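Local coordinates for protein GDP-L-fucose synthase (Campylobacter jejuni subsp. jejuni serotype O:2, PDB 7M13) that is an NADPH-binding GDP-D-glycero-L-gluco-heptose synthase of capsular polysaccharide biosynthesis, related to the GDP-L-fucose synthases, at residues L165-L170 against D248-V253; R241-H246 against M319-I324; R183-L188 against L292-I297. All blocks are in the same frame, centred on the assembly; numbering follows the deposited sequence. Where two conformers were deposited one is given.

Interaction 1. Residues L165-L170 against D248-V253. With NAP (NADP nicotinamide-adenine-dinucleotide phosphate), chain E.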
loop_
_atom_site.group_PDB
_atom_site.type_symbol
_atom_site.label_atom_id
_atom_site.label_comp_id
_atom_site.label_asym_id
_atom_site.label_seq_id
_atom_site.Cartn_x
_atom_site.Cartn_y
_atom_site.Cartn_z
ATOM N N LEU B 165 -3.648 -12.494 9.785
ATOM C CA LEU B 165 -2.711 -13.315 10.554
ATOM C C LEU B 165 -1.375 -13.310 9.829
ATOM O O LEU B 165 -1.341 -13.550 8.620
ATOM C CB LEU B 165 -3.242 -14.745 10.667
ATOM C CG LEU B 165 -4.632 -14.911 11.254
ATOM C CD1 LEU B 165 -5.031 -16.391 11.311
ATOM C CD2 LEU B 165 -4.720 -14.288 12.648
ATOM N N VAL B 166 -0.284 -13.051 10.536
ATOM C CA VAL B 166 1.035 -12.805 9.917
ATOM C C VAL B 166 2.023 -13.878 10.368
ATOM O O VAL B 166 2.154 -14.070 11.574
ATOM C CB VAL B 166 1.542 -11.401 10.275
ATOM C CG1 VAL B 166 2.800 -11.057 9.507
ATOM C CG2 VAL B 166 0.451 -10.351 10.037
ATOM N N LEU B 167 2.722 -14.504 9.426
ATOM C CA LEU B 167 3.707 -15.567 9.727
ATOM C C LEU B 167 4.997 -15.324 8.956
ATOM O O LEU B 167 5.038 -14.498 8.025
ATOM C CB LEU B 167 3.130 -16.944 9.386
ATOM C CG LEU B 167 2.720 -17.180 7.934
ATOM C CD1 LEU B 167 3.016 -18.616 7.540
ATOM C CD2 LEU B 167 1.255 -16.882 7.720
ATOM N N ASN B 168 6.033 -16.081 9.320
ATOM C CA ASN B 168 7.365 -15.969 8.697
ATOM C C ASN B 168 7.681 -17.106 7.716
ATOM O O ASN B 168 8.127 -16.796 6.621
ATOM C CB ASN B 168 8.433 -15.899 9.787
ATOM C CG ASN B 168 8.509 -14.499 10.354
ATOM O OD1 ASN B 168 8.530 -13.531 9.593
ATOM N ND2 ASN B 168 8.652 -14.388 11.670
ATOM N N ASN B 169 7.535 -18.374 8.110
ATOM C CA ASN B 169 7.924 -19.508 7.228
ATOM C C ASN B 169 6.937 -20.636 7.442
ATOM O O ASN B 169 6.806 -21.108 8.563
ATOM C CB ASN B 169 9.338 -20.059 7.476
ATOM C CG ASN B 169 10.431 -19.061 7.191
ATOM O OD1 ASN B 169 10.740 -18.790 6.034
ATOM N ND2 ASN B 169 10.960 -18.479 8.261
ATOM N N LEU B 170 6.271 -21.056 6.374
ATOM C CA LEU B 170 5.301 -22.156 6.402
ATOM C C LEU B 170 6.001 -23.429 5.943
ATOM O O LEU B 170 6.888 -23.369 5.074
ATOM C CB LEU B 170 4.144 -21.775 5.482
ATOM C CG LEU B 170 2.946 -22.705 5.501
ATOM C CD1 LEU B 170 2.261 -22.730 6.849
ATOM C CD2 LEU B 170 1.976 -22.259 4.406
ATOM N N ASP B 248 -0.785 -27.427 9.536
ATOM C CA ASP B 248 -1.908 -27.845 10.408
ATOM C C ASP B 248 -2.111 -26.833 11.539
ATOM O O ASP B 248 -3.262 -26.611 11.939
ATOM C CB ASP B 248 -1.728 -29.254 10.976
ATOM C CG ASP B 248 -1.988 -30.372 9.986
ATOM O OD1 ASP B 248 -2.562 -30.103 8.902
ATOM O OD2 ASP B 248 -1.594 -31.513 10.316
ATOM N N ASP B 249 -1.022 -26.277 12.085
ATOM C CA ASP B 249 -1.091 -25.205 13.096
ATOM C C ASP B 249 -1.645 -23.934 12.436
ATOM O O ASP B 249 -2.474 -23.285 13.080
ATOM C CB ASP B 249 0.256 -24.991 13.791
ATOM C CG ASP B 249 0.450 -25.802 15.081
ATOM O OD1 ASP B 249 -0.566 -26.166 15.734
ATOM O OD2 ASP B 249 1.618 -26.024 15.444
ATOM N N LEU B 250 -1.237 -23.611 11.211
ATOM C CA LEU B 250 -1.818 -22.460 10.486
ATOM C C LEU B 250 -3.325 -22.690 10.307
ATOM O O LEU B 250 -4.131 -21.800 10.618
ATOM C CB LEU B 250 -1.117 -22.256 9.143
ATOM C CG LEU B 250 -1.682 -21.094 8.345
ATOM C CD1 LEU B 250 -0.627 -20.504 7.431
ATOM C CD2 LEU B 250 -2.911 -21.514 7.558
ATOM N N ALA B 251 -3.728 -23.886 9.866
ATOM C CA ALA B 251 -5.164 -24.160 9.673
ATOM C C ALA B 251 -5.883 -24.037 11.014
ATOM O O ALA B 251 -6.946 -23.408 11.108
ATOM C CB ALA B 251 -5.346 -25.511 9.050
ATOM N N ASP B 252 -5.306 -24.594 12.083
ATOM C CA ASP B 252 -5.944 -24.547 13.428
ATOM C C ASP B 252 -6.166 -23.096 13.862
ATOM O O ASP B 252 -7.260 -22.788 14.350
ATOM C CB ASP B 252 -5.123 -25.210 14.536
ATOM C CG ASP B 252 -5.218 -26.721 14.568
ATOM O OD1 ASP B 252 -6.058 -27.256 13.812
ATOM O OD2 ASP B 252 -4.461 -27.343 15.363
ATOM N N VAL B 253 -5.152 -22.237 13.746
ATOM C CA VAL B 253 -5.303 -20.845 14.254
ATOM C C VAL B 253 -6.243 -20.082 13.310
ATOM O O VAL B 253 -6.996 -19.245 13.777
ATOM C CB VAL B 253 -3.977 -20.086 14.513
ATOM C CG1 VAL B 253 -3.163 -19.863 13.251
ATOM C CG2 VAL B 253 -4.230 -18.792 15.262
HETATM P PA NAP E . 1.321 -21.042 -2.135
HETATM O O1A NAP E . 2.389 -20.265 -2.845
HETATM O O2A NAP E . 1.646 -22.464 -1.746
HETATM O O5B NAP E . -0.006 -21.115 -2.971
HETATM C C5B NAP E . -0.571 -19.939 -3.549
HETATM C C4B NAP E . -1.767 -20.377 -4.334
HETATM O O4B NAP E . -2.401 -19.179 -4.843
HETATM C C3B NAP E . -1.448 -21.266 -5.554
HETATM O O3B NAP E . -2.222 -22.458 -5.489
HETATM C C2B NAP E . -1.778 -20.371 -6.743
HETATM O O2B NAP E . -2.349 -21.071 -7.849
HETATM C C1B NAP E . -2.840 -19.447 -6.158
HETATM N N9A NAP E . -2.930 -18.207 -6.898
HETATM C C8A NAP E . -1.960 -17.271 -7.092
HETATM N N7A NAP E . -2.306 -16.307 -7.911
HETATM C C5A NAP E . -3.589 -16.637 -8.292
HETATM C C6A NAP E . -4.498 -16.014 -9.165
HETATM N N6A NAP E . -4.225 -14.910 -9.870
HETATM N N1A NAP E . -5.696 -16.618 -9.329
HETATM C C2A NAP E . -5.958 -17.743 -8.649
HETATM N N3A NAP E . -5.173 -18.419 -7.808
HETATM C C4A NAP E . -3.988 -17.808 -7.681
HETATM O O3 NAP E . 0.889 -20.230 -0.828
HETATM P PN NAP E . 1.247 -20.537 0.684
HETATM O O1N NAP E . 2.705 -20.764 0.778
HETATM O O2N NAP E . 0.304 -21.577 1.142
HETATM O O5D NAP E . 0.880 -19.123 1.361
HETATM C C5D NAP E . -0.404 -18.891 1.893
HETATM C C4D NAP E . -0.411 -17.510 2.486
HETATM O O4D NAP E . 0.535 -17.444 3.588
HETATM C C3D NAP E . -0.024 -16.387 1.514
HETATM O O3D NAP E . -0.765 -15.192 1.798
HETATM C C2D NAP E . 1.439 -16.222 1.818
HETATM O O2D NAP E . 1.973 -14.971 1.398
HETATM C C1D NAP E . 1.461 -16.393 3.323
HETATM N N1N NAP E . 2.818 -16.741 3.799
HETATM C C2N NAP E . 3.445 -17.892 3.409
HETATM C C3N NAP E . 4.720 -18.145 3.786
HETATM C C7N NAP E . 5.454 -19.373 3.381
HETATM O O7N NAP E . 6.558 -19.616 3.911
HETATM N N7N NAP E . 4.890 -20.165 2.473
HETATM C C4N NAP E . 5.413 -17.225 4.666
HETATM C C5N NAP E . 4.677 -16.050 5.074
HETATM C C6N NAP E . 3.494 -15.817 4.594
HETATM P P2B NAP E . -1.404 -21.904 -8.864
HETATM O O1X NAP E . -1.067 -23.151 -8.095
HETATM O O2X NAP E . -0.260 -21.079 -9.258
HETATM O O3X NAP E . -2.323 -22.167 -10.072
#
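L170 and L250 meet at their methyl ends, and L170 also lies against the cofactor NADP. At the root of L170, CB stands over a face of the nicotinamide carboxamide, 3.4 Å from NAP C7N. With CG anti to the backbone N (chi1 -173°), the branches then part. CD1 reaches helix 247-260, touching CD1 of L250 at 3.7 Å and CB of L250 slightly further off, while CD2 turns to the pyrophosphate, 3.7 Å from NAP O2N. The two leucine side chains cross at about a right angle. From the same face of the carboxamide as CB, the backbone N of L170 comes down on NAP O7N in a nearly straight hydrogen bond (2.9 Å, 173°). L167 comes over the same side of the nicotinamide: its CG lies 3.6 Å from NAP C5N, over the C5N-C6N edge of the ring and not over its centre, and its CD2 is 4.1 Å from CD1 of L250. Earlier in the strand, L165 CD1 approaches V253 CG1 more loosely, at 4.4 Å. F109 of strand 105-111 and A20 of helix 19-30 also touch L250, so helix 247-260 packs on both sheet and helix. Between strand and helix the chemistry is wholly apolar; the directional bond goes to the cofactor. A nicotinamide face walled by leucine carbons is consistent with hydride leaving from the other face.

Interaction 2. Residues R241-H246 against M319-I324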
loop_
_atom_site.group_PDB
_atom_site.type_symbol
_atom_site.label_atom_id
_atom_site.label_comp_id
_atom_site.label_asym_id
_atom_site.label_seq_id
_atom_site.Cartn_x
_atom_site.Cartn_y
_atom_site.Cartn_z
ATOM N N ARG B 241 19.012 -17.699 11.994
ATOM C CA ARG B 241 17.853 -18.277 12.720
ATOM C C ARG B 241 16.582 -18.084 11.892
ATOM O O ARG B 241 16.447 -17.060 11.222
ATOM C CB ARG B 241 17.702 -17.667 14.113
ATOM C CG ARG B 241 18.970 -17.785 14.951
ATOM C CD ARG B 241 18.799 -17.332 16.383
ATOM N NE ARG B 241 17.991 -18.258 17.135
ATOM C CZ ARG B 241 18.384 -19.422 17.627
ATOM N NH1 ARG B 241 19.638 -19.835 17.469
ATOM N NH2 ARG B 241 17.522 -20.172 18.287
ATOM N N ARG B 242 15.682 -19.051 11.976
ATOM C CA ARG B 242 14.358 -18.982 11.318
ATOM C C ARG B 242 13.325 -19.609 12.243
ATOM O O ARG B 242 13.698 -20.515 13.023
ATOM C CB ARG B 242 14.389 -19.765 10.006
ATOM C CG ARG B 242 14.972 -18.996 8.836
ATOM C CD ARG B 242 14.940 -19.886 7.622
ATOM N NE ARG B 242 15.753 -19.356 6.544
ATOM C CZ ARG B 242 17.028 -19.658 6.333
ATOM N NH1 ARG B 242 17.663 -19.122 5.302
ATOM N NH2 ARG B 242 17.656 -20.499 7.140
ATOM N N GLU B 243 12.088 -19.106 12.162
ATOM C CA GLU B 243 10.875 -19.585 12.838
ATOM C C GLU B 243 10.103 -20.359 11.766
ATOM O O GLU B 243 10.221 -19.981 10.579
ATOM C CB GLU B 243 10.031 -18.377 13.262
ATOM C CG GLU B 243 8.852 -18.741 14.104
ATOM C CD GLU B 243 7.924 -17.595 14.364
ATOM O OE1 GLU B 243 8.082 -16.441 13.733
ATOM O OE2 GLU B 243 7.046 -17.817 15.203
ATOM N N PHE B 244 9.383 -21.405 12.146
ATOM C CA PHE B 244 8.543 -22.174 11.198
ATOM C C PHE B 244 7.187 -22.402 11.837
ATOM O O PHE B 244 7.053 -22.483 13.083
ATOM C CB PHE B 244 9.183 -23.515 10.822
ATOM C CG PHE B 244 10.541 -23.389 10.201
ATOM C CD1 PHE B 244 10.679 -23.240 8.834
ATOM C CD2 PHE B 244 11.685 -23.418 10.989
ATOM C CE1 PHE B 244 11.926 -23.097 8.248
ATOM C CE2 PHE B 244 12.931 -23.284 10.395
ATOM C CZ PHE B 244 13.050 -23.117 9.038
ATOM N N ILE B 245 6.163 -22.511 10.993
ATOM C CA ILE B 245 4.825 -22.932 11.452
ATOM C C ILE B 245 4.362 -24.016 10.487
ATOM O O ILE B 245 4.467 -23.832 9.267
ATOM C CB ILE B 245 3.828 -21.757 11.601
ATOM C CG1 ILE B 245 2.522 -22.236 12.241
ATOM C CG2 ILE B 245 3.609 -21.026 10.276
ATOM C CD1 ILE B 245 1.502 -21.144 12.540
ATOM N N HIS B 246 3.887 -25.112 11.059
ATOM C CA HIS B 246 3.327 -26.224 10.276
ATOM C C HIS B 246 1.945 -25.805 9.787
ATOM O O HIS B 246 1.177 -25.234 10.578
ATOM C CB HIS B 246 3.303 -27.475 11.147
ATOM C CG HIS B 246 2.958 -28.718 10.410
ATOM N ND1 HIS B 246 1.662 -29.049 10.099
ATOM C CD2 HIS B 246 3.747 -29.701 9.905
ATOM C CE1 HIS B 246 1.656 -30.202 9.443
ATOM N NE2 HIS B 246 2.936 -30.639 9.325
ATOM N N MET B 319 8.496 -14.047 15.270
ATOM C CA MET B 319 7.295 -13.322 15.751
ATOM C C MET B 319 7.201 -13.346 17.274
ATOM O O MET B 319 7.387 -14.401 17.880
ATOM C CB MET B 319 6.010 -13.925 15.200
ATOM C CG MET B 319 5.815 -13.813 13.704
ATOM S SD MET B 319 6.171 -12.177 13.067
ATOM C CE MET B 319 5.506 -12.414 11.419
ATOM N N ASP B 320 6.764 -12.249 17.869
ATOM C CA ASP B 320 6.201 -12.222 19.234
ATOM C C ASP B 320 4.746 -12.669 19.100
ATOM O O ASP B 320 3.998 -11.955 18.402
ATOM C CB ASP B 320 6.332 -10.821 19.822
ATOM C CG ASP B 320 5.959 -10.759 21.292
ATOM O OD1 ASP B 320 5.109 -11.557 21.715
ATOM O OD2 ASP B 320 6.547 -9.953 22.016
ATOM N N CYS B 321 4.403 -13.836 19.634
ATOM C CA CYS B 321 3.038 -14.399 19.557
ATOM C C CYS B 321 2.265 -14.152 20.848
ATOM O O CYS B 321 1.269 -14.853 21.106
ATOM C CB CYS B 321 3.112 -15.868 19.202
ATOM S SG CYS B 321 3.659 -16.116 17.487
ATOM N N SER B 322 2.676 -13.202 21.677
ATOM C CA SER B 322 1.950 -12.890 22.934
ATOM C C SER B 322 0.478 -12.548 22.662
ATOM O O SER B 322 -0.421 -12.953 23.427
ATOM C CB SER B 322 2.637 -11.790 23.715
ATOM O OG SER B 322 3.971 -12.161 24.034
ATOM N N LYS B 323 0.170 -11.825 21.575
ATOM C CA LYS B 323 -1.211 -11.350 21.359
ATOM C C LYS B 323 -2.098 -12.549 20.990
ATOM O O LYS B 323 -3.170 -12.696 21.564
ATOM C CB LYS B 323 -1.197 -10.268 20.286
ATOM C CG LYS B 323 -2.534 -9.711 19.890
ATOM C CD LYS B 323 -2.299 -8.718 18.744
ATOM C CE LYS B 323 -3.486 -7.911 18.321
ATOM N NZ LYS B 323 -2.986 -6.862 17.397
ATOM N N ILE B 324 -1.653 -13.423 20.087
ATOM C CA ILE B 324 -2.494 -14.602 19.768
ATOM C C ILE B 324 -2.608 -15.486 20.988
ATOM O O ILE B 324 -3.675 -16.047 21.204
ATOM C CB ILE B 324 -2.042 -15.345 18.505
ATOM C CG1 ILE B 324 -3.082 -16.393 18.083
ATOM C CG2 ILE B 324 -0.665 -15.954 18.631
ATOM C CD1 ILE B 324 -4.418 -15.835 17.598
#
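E243 reaches M319 with a single carboxylate oxygen. The backbone N of M319 donates to E243 OE1 over 2.9 Å; the N-H points well at the oxygen (169°) but arrives 47° out of the carboxylate plane. N168 ND2 gives the same E243 OE1 a second hydrogen bond. This oxygen also rests 3.5 Å from M319 CG, so the methionine's first two carbons lie close beside the acid, the two side chains crossing at about a right angle. E243 OE2 is turned toward C321, with SG at 4.4 Å, near the limit of contact. An extended chain carries the carboxylate this far from its strand: CG is anti to the backbone N and CD continues the line. M319 instead bends at chi2 (-46°), which takes its sulfur away from the acid, and its side chain packs on V166, N168 and N278.

In the next shell, N169 ND2 binds the E243 carbonyl, so that strand 162-171 holds the residue at both backbone and tip. On the other partner, D320 OD1 accepts from S322 N (2.9 Å) in an Asx turn and from S322 OG (2.7 Å) through its syn lone pair. This turn holds the loop as it enters helix 322-326, while D320 O binds N278 ND2. The buried E243 OE1 is thus gripped by a peptide N-H and a side-chain amide; these two neutral donors would probably help stabilise the negative charge on OE1, and they make E243 a polar tie between strand and loop.

Interaction 3. Residues R183-L188 against L292-I297. With NAP (NADP nicotinamide-adenine-dinucleotide phosphate), chain E.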
loop_
_atom_site.group_PDB
_atom_site.type_symbol
_atom_site.label_atom_id
_atom_site.label_comp_id
_atom_site.label_asym_id
_atom_site.label_seq_id
_atom_site.Cartn_x
_atom_site.Cartn_y
_atom_site.Cartn_z
ATOM N N ARG B 183 11.475 -22.206 -0.216
ATOM C CA ARG B 183 10.652 -22.934 0.778
ATOM C C ARG B 183 11.610 -23.725 1.656
ATOM O O ARG B 183 11.890 -24.908 1.316
ATOM C CB ARG B 183 9.610 -23.783 0.068
ATOM C CG ARG B 183 8.608 -22.915 -0.668
ATOM C CD ARG B 183 7.464 -23.709 -1.199
ATOM N NE ARG B 183 6.662 -22.839 -2.042
ATOM C CZ ARG B 183 5.486 -22.313 -1.710
ATOM N NH1 ARG B 183 4.866 -21.546 -2.596
ATOM N NH2 ARG B 183 4.917 -22.583 -0.540
ATOM N N VAL B 184 12.114 -23.072 2.708
ATOM C CA VAL B 184 13.402 -23.450 3.360
ATOM C C VAL B 184 13.257 -24.883 3.883
ATOM O O VAL B 184 14.131 -25.716 3.576
ATOM C CB VAL B 184 13.809 -22.471 4.483
ATOM C CG1 VAL B 184 14.948 -23.013 5.333
ATOM C CG2 VAL B 184 14.169 -21.103 3.927
ATOM N N LEU B 185 12.224 -25.168 4.683
ATOM C CA LEU B 185 12.173 -26.467 5.402
ATOM C C LEU B 185 11.834 -27.577 4.411
ATOM O O LEU B 185 12.537 -28.580 4.366
ATOM C CB LEU B 185 11.215 -26.386 6.592
ATOM C CG LEU B 185 11.341 -27.484 7.645
ATOM C CD1 LEU B 185 12.777 -27.966 7.805
ATOM C CD2 LEU B 185 10.792 -27.037 8.986
ATOM N N PRO B 186 10.808 -27.462 3.537
ATOM C CA PRO B 186 10.547 -28.520 2.562
ATOM C C PRO B 186 11.762 -28.848 1.687
ATOM O O PRO B 186 11.982 -30.028 1.460
ATOM C CB PRO B 186 9.373 -27.974 1.729
ATOM C CG PRO B 186 8.643 -27.086 2.730
ATOM C CD PRO B 186 9.763 -26.419 3.506
ATOM N N ALA B 187 12.521 -27.837 1.264
ATOM C CA ALA B 187 13.714 -28.003 0.394
ATOM C C ALA B 187 14.839 -28.668 1.185
ATOM O O ALA B 187 15.512 -29.547 0.620
ATOM C CB ALA B 187 14.189 -26.684 -0.151
ATOM N N LEU B 188 15.044 -28.256 2.438
ATOM C CA LEU B 188 16.053 -28.878 3.326
ATOM C C LEU B 188 15.736 -30.373 3.458
ATOM O O LEU B 188 16.663 -31.192 3.290
ATOM C CB LEU B 188 16.037 -28.160 4.682
ATOM C CG LEU B 188 17.208 -28.477 5.610
ATOM C CD1 LEU B 188 18.541 -28.244 4.921
ATOM C CD2 LEU B 188 17.109 -27.630 6.866
ATOM N N LEU B 292 20.410 -30.437 11.425
ATOM C CA LEU B 292 20.676 -31.675 12.204
ATOM C C LEU B 292 19.362 -32.409 12.444
ATOM O O LEU B 292 19.345 -33.641 12.370
ATOM C CB LEU B 292 21.369 -31.338 13.526
ATOM C CG LEU B 292 22.787 -30.794 13.411
ATOM C CD1 LEU B 292 23.307 -30.388 14.788
ATOM C CD2 LEU B 292 23.704 -31.813 12.749
ATOM N N MET B 293 18.281 -31.690 12.747
ATOM C CA MET B 293 16.968 -32.334 12.944
ATOM C C MET B 293 16.643 -33.098 11.668
ATOM O O MET B 293 16.162 -34.233 11.745
ATOM C CB MET B 293 15.842 -31.322 13.157
ATOM C CG MET B 293 15.690 -30.831 14.541
ATOM S SD MET B 293 14.228 -29.727 14.563
ATOM C CE MET B 293 14.491 -28.989 16.171
ATOM N N VAL B 294 16.797 -32.433 10.532
ATOM C CA VAL B 294 16.370 -33.036 9.243
ATOM C C VAL B 294 17.244 -34.265 8.988
ATOM O O VAL B 294 16.675 -35.316 8.637
ATOM C CB VAL B 294 16.448 -32.034 8.085
ATOM C CG1 VAL B 294 16.249 -32.746 6.759
ATOM C CG2 VAL B 294 15.426 -30.918 8.271
ATOM N N LYS B 295 18.554 -34.128 9.199
ATOM C CA LYS B 295 19.558 -35.213 8.990
ATOM C C LYS B 295 19.143 -36.459 9.779
ATOM O O LYS B 295 19.153 -37.581 9.204
ATOM C CB LYS B 295 20.957 -34.749 9.408
ATOM C CG LYS B 295 22.044 -35.798 9.191
ATOM C CD LYS B 295 23.392 -35.479 9.807
ATOM C CE LYS B 295 24.291 -36.701 9.855
ATOM N NZ LYS B 295 25.651 -36.367 10.350
ATOM N N ASN B 296 18.757 -36.272 11.040
ATOM C CA ASN B 296 18.440 -37.382 11.974
ATOM C C ASN B 296 17.118 -38.030 11.560
ATOM O O ASN B 296 17.009 -39.270 11.659
ATOM C CB ASN B 296 18.511 -36.888 13.421
ATOM C CG ASN B 296 19.926 -36.483 13.791
ATOM O OD1 ASN B 296 20.138 -35.654 14.677
ATOM N ND2 ASN B 296 20.911 -37.044 13.099
ATOM N N ILE B 297 16.148 -37.238 11.086
ATOM C CA ILE B 297 14.817 -37.759 10.659
ATOM C C ILE B 297 14.974 -38.526 9.341
ATOM O O ILE B 297 14.353 -39.597 9.205
ATOM C CB ILE B 297 13.779 -36.622 10.570
ATOM C CG1 ILE B 297 13.518 -36.056 11.966
ATOM C CG2 ILE B 297 12.498 -37.100 9.896
ATOM C CD1 ILE B 297 12.697 -34.780 11.995
HETATM P PA NAP E . 1.321 -21.042 -2.135
HETATM O O1A NAP E . 2.389 -20.265 -2.845
HETATM O O2A NAP E . 1.646 -22.464 -1.746
HETATM O O5B NAP E . -0.006 -21.115 -2.971
HETATM C C5B NAP E . -0.571 -19.939 -3.549
HETATM C C4B NAP E . -1.767 -20.377 -4.334
HETATM O O4B NAP E . -2.401 -19.179 -4.843
HETATM C C3B NAP E . -1.448 -21.266 -5.554
HETATM O O3B NAP E . -2.222 -22.458 -5.489
HETATM C C2B NAP E . -1.778 -20.371 -6.743
HETATM O O2B NAP E . -2.349 -21.071 -7.849
HETATM C C1B NAP E . -2.840 -19.447 -6.158
HETATM N N9A NAP E . -2.930 -18.207 -6.898
HETATM C C8A NAP E . -1.960 -17.271 -7.092
HETATM N N7A NAP E . -2.306 -16.307 -7.911
HETATM C C5A NAP E . -3.589 -16.637 -8.292
HETATM C C6A NAP E . -4.498 -16.014 -9.165
HETATM N N6A NAP E . -4.225 -14.910 -9.870
HETATM N N1A NAP E . -5.696 -16.618 -9.329
HETATM C C2A NAP E . -5.958 -17.743 -8.649
HETATM N N3A NAP E . -5.173 -18.419 -7.808
HETATM C C4A NAP E . -3.988 -17.808 -7.681
HETATM O O3 NAP E . 0.889 -20.230 -0.828
HETATM P PN NAP E . 1.247 -20.537 0.684
HETATM O O1N NAP E . 2.705 -20.764 0.778
HETATM O O2N NAP E . 0.304 -21.577 1.142
HETATM O O5D NAP E . 0.880 -19.123 1.361
HETATM C C5D NAP E . -0.404 -18.891 1.893
HETATM C C4D NAP E . -0.411 -17.510 2.486
HETATM O O4D NAP E . 0.535 -17.444 3.588
HETATM C C3D NAP E . -0.024 -16.387 1.514
HETATM O O3D NAP E . -0.765 -15.192 1.798
HETATM C C2D NAP E . 1.439 -16.222 1.818
HETATM O O2D NAP E . 1.973 -14.971 1.398
HETATM C C1D NAP E . 1.461 -16.393 3.323
HETATM N N1N NAP E . 2.818 -16.741 3.799
HETATM C C2N NAP E . 3.445 -17.892 3.409
HETATM C C3N NAP E . 4.720 -18.145 3.786
HETATM C C7N NAP E . 5.454 -19.373 3.381
HETATM O O7N NAP E . 6.558 -19.616 3.911
HETATM N N7N NAP E . 4.890 -20.165 2.473
HETATM C C4N NAP E . 5.413 -17.225 4.666
HETATM C C5N NAP E . 4.677 -16.050 5.074
HETATM C C6N NAP E . 3.494 -15.817 4.594
HETATM P P2B NAP E . -1.404 -21.904 -8.864
HETATM O O1X NAP E . -1.067 -23.151 -8.095
HETATM O O2X NAP E . -0.260 -21.079 -9.258
HETATM O O3X NAP E . -2.323 -22.167 -10.072
#
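The guanidinium of R183 meets the NADP pyrophosphate at its edge. NAP O1A lies there in the plane of the group and accepts from R183 NH1 over 2.8 Å, with an angle of 152° at the hydrogen. R183 NH2 reaches the other phosphate, bonding NAP O1N at a longer 3.2 Å; this oxygen is tilted out of the plane, and NAP O2A lies off it on the other side. Two nitrogens therefore span two phosphates, which resists rotation of the group about its chain, and the positive charge lies against the phosphate oxygens. The arm is extended from CG to NE (chi3 -172°), carrying the charge away from the helix whose N-cap position R183 occupies.

That helix, 184-199, meets helix 287-298 without a hydrogen bond, through apolar side chains and one methyl set on a backbone carbonyl. V294 points at it, and its CG2 touches both leucines, 4.0 Å from CD1 of L185 and equally 4.0 Å from CD2 of L188. Its other branch, CG1, rests on L188 O, 3.8 Å away. L188 meets V294 at a slant, while L185 and V294 lie alongside each other, pointing in opposite senses. L189 and F192 also touch V294, and V290 packs on both leucines. A helix whose N-cap residue sends its side chain to the cofactor phosphates, and which continues into an apolar helical layer, fits the extended short-chain dehydrogenase fold, in which a Rossmann domain is joined to a smaller, substrate-binding C-terminal domain.

Every residue touching across the three contacts is buried, but their distance from the centre of the chain grows, from about 7 Å for the centre of interaction 1 to about 12 and 17 Å for interactions 2 and 3. Interactions 1 and 2 share the central sheet, where strands 162-171 and 241-246 are neighbours and N169 O accepts from I245 N. Interaction 3 joins two helices beyond the sheet, and meets interaction 2 where F244 packs on L185. Chemistry follows place: apolar between sheet and helix in 1, a polar strand-to-loop tie in 2, apolar between helices in 3. Interactions 1 and 3 both hold NADP, at its carboxamide and its pyrophosphate respectively.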